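Local coordinates for protein ribulose-1,5-bisphosphate carboxylase/oxygenase large subunit (PDB 3QFW) that is a RuBisCO-like protein with the fold of the RuBisCO large subunit and probably binds magnesium, though its actual reaction may differ from ribulose-bisphosphate carboxylation, at residues F273-A278 and D306-L311. Sequence-based numbering, arbitrary orientation.
Sequences FRLFGA and DPFGKL
Arg274 reaches from the last turn of helix 265-276 into the curl of 306-311, where its guanidinium grips backbone carbonyls. NH1 and NH2 approach end-on and share Asp306 O, which lies 2.8 Å from NH1 and close to the guanidinium plane; NH1 also sits in the carbonyl plane, whereas NH2 is tilted from it. NH2 turns a second N-H to Leu311 O, 3.2 Å away, meeting that carbonyl from above its plane. With CG anti to the backbone N (chi1 173°) and the chain extended through NE, the group is carried far enough from the helix to bridge the two ends of 306-311. Phe308 CB lies over one guanidinium face, 3.5 Å from NH1, while its ring runs back toward the helix beside the arginine chain, the two planes 51° apart. Replacing the arginine by a leucine would probably leave Asp306 O and Leu311 O without these donors and free the loop to shift.

In the TIM-barrel architecture of RuBisCO catalytic domains, 306-311 links helix 294-305 to strand 315-319, so the arginine ties one barrel helix to the loop following the next. Ala303 O and Asn312 O accept further bonds from NH1 and NE, extending the grip back into the last turn of helix 294-305 and one residue further along the loop.

Leu275 crosses the Phe308 side chain at about a right angle, CD1 touching CE2 at 3.9 Å; the same methyl meets Leu311 CD1. Leu109 of helix 106-112 joins all three side chains. A type II' turn from Phe308 to Leu311, with Leu311 N bonded to Phe308 O (2.9 Å), folds the loop and brings both apolar residues to the helix.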
loop_
_atom_site.group_PDB
_atom_site.type_symbol
_atom_site.label_atom_id
_atom_site.label_comp_id
_atom_site.label_asym_id
_atom_site.label_seq_id
_atom_site.Cartn_x
_atom_site.Cartn_y
_atom_site.Cartn_z
ATOM N N PHE B 273 0.713 -8.524 -9.881
ATOM C CA PHE B 273 0.600 -9.586 -8.880
ATOM C C PHE B 273 1.201 -10.903 -9.412
ATOM O O PHE B 273 1.995 -11.557 -8.726
ATOM C CB PHE B 273 -0.862 -9.784 -8.455
ATOM C CG PHE B 273 -1.328 -8.845 -7.350
ATOM C CD1 PHE B 273 -0.594 -7.707 -7.001
ATOM C CD2 PHE B 273 -2.509 -9.098 -6.669
ATOM C CE1 PHE B 273 -1.040 -6.862 -5.986
ATOM C CE2 PHE B 273 -2.948 -8.267 -5.643
ATOM C CZ PHE B 273 -2.218 -7.146 -5.311
ATOM N N ARG B 274 0.825 -11.265 -10.642
ATOM C CA ARG B 274 1.387 -12.425 -11.350
ATOM C C ARG B 274 2.918 -12.344 -11.465
ATOM O O ARG B 274 3.631 -13.293 -11.128
ATOM C CB ARG B 274 0.767 -12.508 -12.746
ATOM C CG ARG B 274 1.390 -13.573 -13.686
ATOM C CD ARG B 274 0.829 -13.429 -15.087
ATOM N NE ARG B 274 1.303 -14.470 -16.013
ATOM C CZ ARG B 274 0.955 -14.520 -17.290
ATOM N NH1 ARG B 274 0.132 -13.597 -17.776
ATOM N NH2 ARG B 274 1.426 -15.482 -18.081
ATOM N N LEU B 275 3.411 -11.201 -11.937
ATOM C CA LEU B 275 4.845 -10.961 -12.056
ATOM C C LEU B 275 5.555 -11.257 -10.730
ATOM O O LEU B 275 6.602 -11.904 -10.697
ATOM C CB LEU B 275 5.096 -9.492 -12.455
ATOM C CG LEU B 275 6.541 -9.016 -12.621
ATOM C CD1 LEU B 275 7.170 -9.637 -13.863
ATOM C CD2 LEU B 275 6.633 -7.499 -12.714
ATOM N N PHE B 276 4.980 -10.762 -9.637
ATOM C CA PHE B 276 5.601 -10.888 -8.320
ATOM C C PHE B 276 5.458 -12.271 -7.678
ATOM O O PHE B 276 6.129 -12.558 -6.680
ATOM C CB PHE B 276 5.072 -9.800 -7.376
ATOM C CG PHE B 276 5.461 -8.409 -7.793
ATOM C CD1 PHE B 276 6.645 -8.184 -8.478
ATOM C CD2 PHE B 276 4.629 -7.330 -7.533
ATOM C CE1 PHE B 276 7.007 -6.897 -8.874
ATOM C CE2 PHE B 276 4.982 -6.051 -7.926
ATOM C CZ PHE B 276 6.171 -5.839 -8.603
ATOM N N GLY B 277 4.573 -13.102 -8.224
ATOM C CA GLY B 277 4.494 -14.505 -7.837
ATOM C C GLY B 277 3.140 -15.091 -7.482
ATOM O O GLY B 277 3.068 -16.219 -6.992
ATOM N N ALA B 278 2.061 -14.350 -7.705
ATOM C CA ALA B 278 0.748 -14.859 -7.355
ATOM C C ALA B 278 0.353 -16.005 -8.313
ATOM O O ALA B 278 0.445 -15.861 -9.526
ATOM C CB ALA B 278 -0.279 -13.751 -7.397
ATOM N N ASP B 306 -2.548 -14.606 -20.124
ATOM C CA ASP B 306 -1.963 -14.585 -21.461
ATOM C C ASP B 306 -0.437 -14.632 -21.457
ATOM O O ASP B 306 0.196 -14.413 -20.420
ATOM C CB ASP B 306 -2.493 -13.384 -22.250
ATOM C CG ASP B 306 -3.983 -13.496 -22.543
ATOM O OD1 ASP B 306 -4.545 -14.591 -22.345
ATOM O OD2 ASP B 306 -4.596 -12.496 -22.967
ATOM N N PRO B 307 0.164 -14.934 -22.619
ATOM C CA PRO B 307 1.627 -14.928 -22.698
ATOM C C PRO B 307 2.208 -13.650 -22.099
ATOM O O PRO B 307 1.700 -12.558 -22.351
ATOM C CB PRO B 307 1.890 -14.983 -24.204
ATOM C CG PRO B 307 0.712 -15.758 -24.738
ATOM C CD PRO B 307 -0.457 -15.265 -23.914
ATOM N N PHE B 308 3.273 -13.809 -21.322
ATOM C CA PHE B 308 3.909 -12.727 -20.584
ATOM C C PHE B 308 5.337 -13.211 -20.354
ATOM O O PHE B 308 5.606 -13.967 -19.420
ATOM C CB PHE B 308 3.153 -12.529 -19.263
ATOM C CG PHE B 308 3.618 -11.348 -18.445
ATOM C CD1 PHE B 308 3.875 -10.116 -19.035
ATOM C CD2 PHE B 308 3.755 -11.466 -17.069
ATOM C CE1 PHE B 308 4.288 -9.029 -18.261
ATOM C CE2 PHE B 308 4.169 -10.371 -16.295
ATOM C CZ PHE B 308 4.429 -9.165 -16.903
ATOM N N GLY B 309 6.247 -12.820 -21.240
ATOM C CA GLY B 309 7.543 -13.478 -21.305
ATOM C C GLY B 309 7.418 -14.999 -21.211
ATOM O O GLY B 309 6.514 -15.601 -21.795
ATOM N N LYS B 310 8.325 -15.610 -20.455
ATOM C CA LYS B 310 8.305 -17.041 -20.180
ATOM C C LYS B 310 7.565 -17.392 -18.886
ATOM O O LYS B 310 7.719 -18.500 -18.370
ATOM C CB LYS B 310 9.741 -17.564 -20.087
ATOM C CG LYS B 310 10.460 -17.666 -21.429
ATOM C CD LYS B 310 11.972 -17.755 -21.248
ATOM C CE LYS B 310 12.569 -16.389 -20.924
ATOM N NZ LYS B 310 14.053 -16.428 -20.745
ATOM N N LEU B 311 6.765 -16.461 -18.366
ATOM C CA LEU B 311 6.141 -16.631 -17.051
ATOM C C LEU B 311 4.863 -17.469 -17.042
ATOM O O LEU B 311 4.023 -17.342 -17.927
ATOM C CB LEU B 311 5.838 -15.265 -16.435
ATOM C CG LEU B 311 7.084 -14.386 -16.295
ATOM C CD1 LEU B 311 6.767 -13.161 -15.466
ATOM C CD2 LEU B 311 8.206 -15.189 -15.670
#